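Local structure of fructose-bisphosphate aldolase (Slackia heliotrinireducens, 4MOZ) at residues Asp14-Tyr27 with Leu162-Val174. The protein belongs to the DeoC/LacD family of aldolases and folds as a parallel eight-stranded TIM barrel. Residues are numbered along the deposited sequence; the frame is centred on the assembly and turned at random.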
ATOM      1  N   ASP C  14      16.673  -5.176  22.178  1.00 30.37           N
ATOM      2  CA  ASP C  14      15.445  -4.570  21.653  1.00 31.08           C
ATOM      3  C   ASP C  14      14.251  -4.753  22.596  1.00 33.24           C
ATOM      4  O   ASP C  14      13.149  -4.275  22.314  1.00 35.00           O
ATOM      5  CB  ASP C  14      15.125  -5.075  20.234  1.00 30.49           C
ATOM      6  CG  ASP C  14      14.958  -6.588  20.159  1.00 31.54           C
ATOM      7  OD1 ASP C  14      15.371  -7.291  21.101  1.00 32.11           O
ATOM      8  OD2 ASP C  14      14.414  -7.084  19.147  1.00 31.91           O
ATOM      9  N   VAL C  15      14.474  -5.451  23.708  1.00 34.38           N
ATOM     10  CA  VAL C  15      13.488  -5.514  24.787  1.00 33.04           C
ATOM     11  C   VAL C  15      13.764  -4.341  25.717  1.00 33.31           C
ATOM     12  O   VAL C  15      14.780  -4.318  26.418  1.00 33.87           O
ATOM     13  CB  VAL C  15      13.556  -6.842  25.570  1.00 32.12           C
ATOM     14  CG1 VAL C  15      12.589  -6.820  26.748  1.00 31.51           C
ATOM     15  CG2 VAL C  15      13.261  -8.025  24.660  1.00 29.50           C
ATOM     16  N   LEU C  16      12.858  -3.370  25.716  1.00 34.43           N
ATOM     17  CA  LEU C  16      13.076  -2.100  26.405  1.00 37.64           C
ATOM     18  C   LEU C  16      13.056  -2.261  27.920  1.00 37.13           C
ATOM     19  O   LEU C  16      12.511  -3.242  28.438  1.00 37.18           O
ATOM     20  CB  LEU C  16      12.045  -1.057  25.952  1.00 42.14           C
ATOM     21  CG  LEU C  16      11.813  -0.895  24.439  1.00 41.76           C
ATOM     22  CD1 LEU C  16      10.716   0.121  24.170  1.00 45.18           C
ATOM     23  CD2 LEU C  16      13.089  -0.512  23.698  1.00 43.06           C
ATOM     24  N   ALA C  17      13.654  -1.295  28.614  1.00 37.77           N
ATOM     25  CA  ALA C  17      13.786  -1.325  30.072  1.00 37.96           C
ATOM     26  C   ALA C  17      12.484  -1.672  30.803  1.00 37.48           C
ATOM     27  O   ALA C  17      12.478  -2.531  31.688  1.00 40.79           O
ATOM     28  CB  ALA C  17      14.356  -0.006  30.582  1.00 35.74           C
ATOM     29  N   ASP C  18      11.386  -1.021  30.424  1.00 36.39           N
ATOM     30  CA  ASP C  18      10.106  -1.231  31.106  1.00 41.64           C
ATOM     31  C   ASP C  18       9.337  -2.471  30.627  1.00 39.92           C
ATOM     32  O   ASP C  18       8.207  -2.712  31.062  1.00 40.65           O
ATOM     33  CB  ASP C  18       9.231   0.033  31.033  1.00 47.05           C
ATOM     34  CG  ASP C  18       8.771   0.363  29.614  1.00 57.31           C
ATOM     35  OD1 ASP C  18       9.290  -0.225  28.636  1.00 63.42           O
ATOM     36  OD2 ASP C  18       7.880   1.228  29.475  1.00 67.31           O
ATOM     37  N   ALA C  19       9.951  -3.251  29.740  1.00 35.92           N
ATOM     38  CA  ALA C  19       9.357  -4.507  29.270  1.00 34.26           C
ATOM     39  C   ALA C  19      10.175  -5.730  29.698  1.00 32.17           C
ATOM     40  O   ALA C  19       9.760  -6.874  29.482  1.00 32.83           O
ATOM     41  CB  ALA C  19       9.190  -4.479  27.756  1.00 31.02           C
ATOM     42  N   ARG C  20      11.328  -5.473  30.312  1.00 31.54           N
ATOM     43  CA  ARG C  20      12.303  -6.505  30.677  1.00 31.46           C
ATOM     44  C   ARG C  20      11.753  -7.632  31.557  1.00 32.14           C
ATOM     45  O   ARG C  20      11.940  -8.811  31.236  1.00 32.61           O
ATOM     46  CB  ARG C  20      13.517  -5.860  31.348  1.00 34.23           C
ATOM     47  CG  ARG C  20      14.616  -6.836  31.715  1.00 34.53           C
ATOM     48  CD  ARG C  20      15.788  -6.119  32.366  1.00 40.07           C
ATOM     49  NE  ARG C  20      16.926  -7.021  32.532  1.00 40.17           N
ATOM     50  CZ  ARG C  20      17.857  -7.240  31.607  1.00 40.85           C
ATOM     51  NH1 ARG C  20      17.806  -6.616  30.433  1.00 42.50           N
ATOM     52  NH2 ARG C  20      18.847  -8.090  31.858  1.00 41.42           N
ATOM     53  N   GLU C  21      11.094  -7.273  32.660  1.00 30.76           N
ATOM     54  CA  GLU C  21      10.554  -8.270  33.591  1.00 31.42           C
ATOM     55  C   GLU C  21       9.457  -9.105  32.940  1.00 28.30           C
ATOM     56  O   GLU C  21       9.399 -10.317  33.138  1.00 27.00           O
ATOM     57  CB  GLU C  21      10.056  -7.626  34.894  1.00 32.64           C
ATOM     58  CG  GLU C  21      11.130  -6.888  35.687  1.00 38.26           C
ATOM     59  CD  GLU C  21      12.403  -7.705  35.899  1.00 41.85           C
ATOM     60  OE1 GLU C  21      12.330  -8.807  36.481  1.00 44.50           O
ATOM     61  OE2 GLU C  21      13.485  -7.239  35.486  1.00 42.70           O
ATOM     62  N   THR C  22       8.607  -8.448  32.152  1.00 28.95           N
ATOM     63  CA  THR C  22       7.577  -9.123  31.368  1.00 28.26           C
ATOM     64  C   THR C  22       8.199 -10.120  30.388  1.00 28.32           C
ATOM     65  O   THR C  22       7.712 -11.244  30.251  1.00 27.24           O
ATOM     66  CB  THR C  22       6.700  -8.109  30.604  1.00 28.10           C
ATOM     67  OG1 THR C  22       6.148  -7.172  31.533  1.00 31.27           O
ATOM     68  CG2 THR C  22       5.559  -8.807  29.877  1.00 27.21           C
ATOM     69  N   TYR C  23       9.279  -9.711  29.720  1.00 29.90           N
ATOM     70  CA  TYR C  23       9.964 -10.584  28.770  1.00 28.40           C
ATOM     71  C   TYR C  23      10.497 -11.835  29.450  1.00 28.56           C
ATOM     72  O   TYR C  23      10.381 -12.939  28.911  1.00 28.99           O
ATOM     73  CB  TYR C  23      11.113  -9.859  28.068  1.00 26.87           C
ATOM     74  CG  TYR C  23      11.911 -10.762  27.155  1.00 27.22           C
ATOM     75  CD1 TYR C  23      11.469 -11.042  25.862  1.00 26.73           C
ATOM     76  CD2 TYR C  23      13.101 -11.355  27.585  1.00 26.71           C
ATOM     77  CE1 TYR C  23      12.191 -11.871  25.020  1.00 26.60           C
ATOM     78  CE2 TYR C  23      13.829 -12.193  26.749  1.00 25.04           C
ATOM     79  CZ  TYR C  23      13.368 -12.443  25.468  1.00 25.24           C
ATOM     80  OH  TYR C  23      14.075 -13.267  24.626  1.00 24.52           O
ATOM     81  N   ILE C  24      11.097 -11.649  30.624  1.00 28.65           N
ATOM     82  CA  ILE C  24      11.631 -12.764  31.393  1.00 29.87           C
ATOM     83  C   ILE C  24      10.482 -13.650  31.869  1.00 28.71           C
ATOM     84  O   ILE C  24      10.544 -14.869  31.720  1.00 29.18           O
ATOM     85  CB  ILE C  24      12.525 -12.287  32.564  1.00 31.03           C
ATOM     86  CG1 ILE C  24      13.734 -11.507  32.022  1.00 30.13           C
ATOM     87  CG2 ILE C  24      12.992 -13.474  33.402  1.00 30.25           C
ATOM     88  CD1 ILE C  24      14.435 -10.634  33.044  1.00 28.53           C
ATOM     89  N   ASP C  25       9.427 -13.033  32.406  1.00 29.30           N
ATOM     90  CA  ASP C  25       8.216 -13.765  32.778  1.00 29.75           C
ATOM     91  C   ASP C  25       7.776 -14.683  31.638  1.00 29.22           C
ATOM     92  O   ASP C  25       7.514 -15.865  31.850  1.00 31.43           O
ATOM     93  CB  ASP C  25       7.073 -12.804  33.124  1.00 30.60           C
ATOM     94  CG  ASP C  25       7.264 -12.100  34.459  1.00 32.47           C
ATOM     95  OD1 ASP C  25       8.164 -12.476  35.240  1.00 36.50           O
ATOM     96  OD2 ASP C  25       6.499 -11.153  34.728  1.00 33.62           O
ATOM     97  N   ASN C  26       7.721 -14.130  30.430  1.00 29.80           N
ATOM     98  CA  ASN C  26       7.215 -14.858  29.264  1.00 30.14           C
ATOM     99  C   ASN C  26       8.168 -15.935  28.759  1.00 29.25           C
ATOM    100  O   ASN C  26       7.732 -17.004  28.319  1.00 28.00           O
ATOM    101  CB  ASN C  26       6.839 -13.888  28.142  1.00 27.49           C
ATOM    102  CG  ASN C  26       5.580 -13.096  28.458  1.00 29.49           C
ATOM    103  OD1 ASN C  26       4.633 -13.620  29.054  1.00 31.39           O
ATOM    104  ND2 ASN C  26       5.559 -11.828  28.054  1.00 26.56           N
ATOM    105  N   TYR C  27       9.465 -15.649  28.830  1.00 27.52           N
ATOM    106  CA  TYR C  27      10.481 -16.622  28.457  1.00 28.75           C
ATOM    107  C   TYR C  27      10.475 -17.810  29.427  1.00 28.66           C
ATOM    108  O   TYR C  27      10.579 -18.965  29.004  1.00 27.57           O
ATOM    109  CB  TYR C  27      11.857 -15.968  28.427  1.00 28.53           C
ATOM    110  CG  TYR C  27      12.875 -16.755  27.642  1.00 30.28           C
ATOM    111  CD1 TYR C  27      13.583 -17.803  28.228  1.00 31.22           C
ATOM    112  CD2 TYR C  27      13.136 -16.445  26.308  1.00 29.19           C
ATOM    113  CE1 TYR C  27      14.522 -18.523  27.503  1.00 34.13           C
ATOM    114  CE2 TYR C  27      14.070 -17.156  25.577  1.00 28.42           C
ATOM    115  CZ  TYR C  27      14.758 -18.191  26.176  1.00 31.76           C
ATOM    116  OH  TYR C  27      15.681 -18.897  25.446  1.00 35.92           O
ATOM    117  N   LEU C 162       7.434  -6.999  13.170  1.00 24.29           N
ATOM    118  CA  LEU C 162       6.754  -7.749  14.212  1.00 26.27           C
ATOM    119  C   LEU C 162       7.686  -8.069  15.380  1.00 26.59           C
ATOM    120  O   LEU C 162       7.303  -7.928  16.544  1.00 23.79           O
ATOM    121  CB  LEU C 162       6.178  -9.041  13.637  1.00 27.72           C
ATOM    122  CG  LEU C 162       5.108  -9.729  14.479  1.00 30.69           C
ATOM    123  CD1 LEU C 162       3.778  -8.991  14.374  1.00 31.41           C
ATOM    124  CD2 LEU C 162       4.961 -11.174  14.033  1.00 33.79           C
ATOM    125  N   VAL C 163       8.906  -8.500  15.061  1.00 25.89           N
ATOM    126  CA  VAL C 163       9.886  -8.844  16.090  1.00 27.03           C
ATOM    127  C   VAL C 163      10.199  -7.622  16.949  1.00 26.58           C
ATOM    128  O   VAL C 163      10.171  -7.700  18.178  1.00 25.53           O
ATOM    129  CB  VAL C 163      11.184  -9.438  15.495  1.00 27.73           C
ATOM    130  CG1 VAL C 163      12.223  -9.644  16.590  1.00 27.16           C
ATOM    131  CG2 VAL C 163      10.896 -10.763  14.803  1.00 25.20           C
ATOM    132  N   ALA C 164      10.468  -6.495  16.293  1.00 26.71           N
ATOM    133  CA  ALA C 164      10.719  -5.237  16.987  1.00 26.93           C
ATOM    134  C   ALA C 164       9.562  -4.857  17.917  1.00 26.26           C
ATOM    135  O   ALA C 164       9.783  -4.468  19.058  1.00 27.49           O
ATOM    136  CB  ALA C 164      10.986  -4.131  15.984  1.00 26.80           C
ATOM    137  N   GLN C 165       8.334  -4.998  17.431  1.00 25.69           N
ATOM    138  CA  GLN C 165       7.152  -4.591  18.185  1.00 27.35           C
ATOM    139  C   GLN C 165       6.842  -5.532  19.340  1.00 26.92           C
ATOM    140  O   GLN C 165       6.439  -5.083  20.419  1.00 27.67           O
ATOM    141  CB  GLN C 165       5.936  -4.477  17.271  1.00 27.79           C
ATOM    142  CG  GLN C 165       5.925  -3.229  16.405  1.00 32.52           C
ATOM    143  CD  GLN C 165       4.714  -3.161  15.492  1.00 36.10           C
ATOM    144  OE1 GLN C 165       4.000  -2.166  15.479  1.00 41.85           O
ATOM    145  NE2 GLN C 165       4.475  -4.226  14.730  1.00 34.25           N
ATOM    146  N   ALA C 166       7.029  -6.832  19.112  1.00 25.32           N
ATOM    147  CA  ALA C 166       6.809  -7.831  20.152  1.00 26.99           C
ATOM    148  C   ALA C 166       7.767  -7.634  21.321  1.00 27.14           C
ATOM    149  O   ALA C 166       7.358  -7.676  22.484  1.00 27.83           O
ATOM    150  CB  ALA C 166       6.939  -9.234  19.587  1.00 24.96           C
ATOM    151  N   HIS C 167       9.037  -7.400  21.006  1.00 26.50           N
ATOM    152  CA  HIS C 167      10.054  -7.212  22.033  1.00 27.40           C
ATOM    153  C   HIS C 167       9.879  -5.932  22.783  1.00 27.94           C
ATOM    154  O   HIS C 167      10.227  -5.849  23.959  1.00 28.69           O
ATOM    155  CB  HIS C 167      11.451  -7.343  21.449  1.00 26.18           C
ATOM    156  CG  HIS C 167      11.835  -8.768  21.148  1.00 26.83           C
ATOM    157  ND1 HIS C 167      12.861  -9.089  20.343  1.00 27.79           N
ATOM    158  CD2 HIS C 167      11.266  -9.973  21.563  1.00 25.84           C
ATOM    159  CE1 HIS C 167      12.959 -10.430  20.255  1.00 28.70           C
ATOM    160  NE2 HIS C 167      11.980 -10.969  21.004  1.00 28.19           N
ATOM    161  N   GLU C 168       9.310  -4.937  22.113  1.00 27.97           N
ATOM    162  CA  GLU C 168       8.916  -3.684  22.749  1.00 31.91           C
ATOM    163  C   GLU C 168       7.884  -3.959  23.848  1.00 31.82           C
ATOM    164  O   GLU C 168       7.835  -3.252  24.855  1.00 31.16           O
ATOM    165  CB  GLU C 168       8.346  -2.732  21.693  1.00 36.35           C
ATOM    166  CG  GLU C 168       7.974  -1.350  22.199  1.00 41.27           C
ATOM    167  CD  GLU C 168       7.325  -0.472  21.139  1.00 48.07           C
ATOM    168  OE1 GLU C 168       7.132  -0.931  19.989  1.00 51.83           O
ATOM    169  OE2 GLU C 168       7.005   0.689  21.466  1.00 54.68           O
ATOM    170  N   GLU C 169       7.081  -5.005  23.648  1.00 33.01           N
ATOM    171  CA  GLU C 169       6.019  -5.380  24.579  1.00 31.99           C
ATOM    172  C   GLU C 169       6.424  -6.484  25.551  1.00 30.41           C
ATOM    173  O   GLU C 169       5.638  -6.871  26.412  1.00 34.55           O
ATOM    174  CB  GLU C 169       4.762  -5.814  23.812  1.00 31.11           C
ATOM    175  CG  GLU C 169       4.014  -4.679  23.128  1.00 33.32           C
ATOM    176  CD  GLU C 169       3.526  -3.612  24.097  1.00 36.15           C
ATOM    177  OE1 GLU C 169       3.189  -3.946  25.257  1.00 39.54           O
ATOM    178  OE2 GLU C 169       3.475  -2.432  23.691  1.00 36.04           O
ATOM    179  N   GLY C 170       7.644  -6.996  25.413  1.00 30.11           N
ATOM    180  CA  GLY C 170       8.116  -8.091  26.263  1.00 29.11           C
ATOM    181  C   GLY C 170       7.538  -9.452  25.903  1.00 29.61           C
ATOM    182  O   GLY C 170       7.480 -10.352  26.745  1.00 28.51           O
ATOM    183  N   LEU C 171       7.108  -9.602  24.652  1.00 28.71           N
ATOM    184  CA  LEU C 171       6.615 -10.879  24.143  1.00 26.89           C
ATOM    185  C   LEU C 171       7.743 -11.618  23.448  1.00 27.45           C
ATOM    186  O   LEU C 171       8.596 -10.997  22.811  1.00 28.23           O
ATOM    187  CB  LEU C 171       5.469 -10.656  23.153  1.00 26.73           C
ATOM    188  CG  LEU C 171       4.171 -10.053  23.689  1.00 29.24           C
ATOM    189  CD1 LEU C 171       3.313  -9.554  22.536  1.00 28.95           C
ATOM    190  CD2 LEU C 171       3.403 -11.054  24.545  1.00 29.63           C
ATOM    191  N   ILE C 172       7.756 -12.942  23.566  1.00 26.14           N
ATOM    192  CA  ILE C 172       8.731 -13.736  22.828  1.00 27.16           C
ATOM    193  C   ILE C 172       8.265 -13.905  21.379  1.00 26.73           C
ATOM    194  O   ILE C 172       7.090 -13.692  21.070  1.00 26.80           O
ATOM    195  CB  ILE C 172       9.037 -15.101  23.496  1.00 27.70           C
ATOM    196  CG1 ILE C 172       7.856 -16.063  23.362  1.00 27.41           C
ATOM    197  CG2 ILE C 172       9.448 -14.915  24.959  1.00 27.19           C
ATOM    198  CD1 ILE C 172       8.259 -17.522  23.374  1.00 28.46           C
ATOM    199  N   VAL C 173       9.192 -14.261  20.490  1.00 25.18           N
ATOM    200  CA  VAL C 173       8.856 -14.442  19.083  1.00 24.29           C
ATOM    201  C   VAL C 173       9.419 -15.741  18.523  1.00 24.57           C
ATOM    202  O   VAL C 173      10.623 -15.992  18.596  1.00 26.50           O
ATOM    203  CB  VAL C 173       9.350 -13.267  18.213  1.00 24.89           C
ATOM    204  CG1 VAL C 173       8.919 -13.460  16.763  1.00 22.98           C
ATOM    205  CG2 VAL C 173       8.822 -11.942  18.746  1.00 24.54           C
ATOM    206  N   VAL C 174       8.531 -16.553  17.962  1.00 24.45           N
ATOM    207  CA  VAL C 174       8.910 -17.768  17.251  1.00 23.75           C
ATOM    208  C   VAL C 174       8.638 -17.554  15.760  1.00 24.13           C
ATOM    209  O   VAL C 174       7.516 -17.228  15.368  1.00 22.53           O
ATOM    210  CB  VAL C 174       8.116 -19.003  17.740  1.00 23.44           C
ATOM    211  CG1 VAL C 174       8.580 -20.266  17.020  1.00 22.43           C
ATOM    212  CG2 VAL C 174       8.237 -19.172  19.253  1.00 19.37           C
TER
HETATM  213  O   HOH W   1      11.964  -3.384  19.940  1.00 27.73           O
HETATM  214  O   HOH W   2       7.523  -0.887  26.250  1.00 46.92           O
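His167, in the last turn of its helix, gives its ND1 hydrogen to Asp14 OD2 at 2.8 Å, an almost straight bond (173° at the hydrogen). OD2 lies in the imidazole plane; ND1 comes to it from above the carboxylate plane. Histidine suits the place because its other nitrogen, NE2, bonds to Asp207 OD2, and partners at both nitrogens hold the rotation of the ring. Tyr23 turns its edge to the imidazole face in an offset edge-to-face pair, the planes at 88° and the centroids 5.7 Å apart. Tyr23 CG anti to the backbone N (chi1 176°) carries the ring to where CE1 meets His167 CD2, and the hydroxyl goes on to Asp207 OD1. Val15 CG2 lies over one face of the Tyr23 ring, toward its rim, and touches His167 CB at 3.7 Å.

At the other end, Asn26 ND2 donates to Gly170 O at 2.8 Å, from above the carbonyl plane; its amide reaches this backbone oxygen without bringing a charge into a buried place. The same oxygen receives a CA-H...O contact from Tyr23 CA at 3.2 Å. Gly170 is the first residue to leave the helix in a Schellman motif, with Leu171 N bonded to Ala166 O and Gly170 N to His167 O. Its positive phi favours glycine, and its CA lies 4.0 Å from Tyr23 CA. The small Ala19 brings its CB within 3.4 Å of Glu168 O. One water bridges Asp14 O and Ala164 O, another Asp18 OD1 and Glu168 O.

Arg84 of the second subunit forms a salt bridge with Asp14 OD2, tying this corner to the oligomer. Beyond Gly170, Ile172 CG2 packs against Tyr23 and Tyr27. Helix 20-30 thus packs on an alpha-to-beta turn of the (beta/alpha)8 barrel, at the N-terminal end of its strands; strand 172-177 lies between strands 138-145 and 208-210.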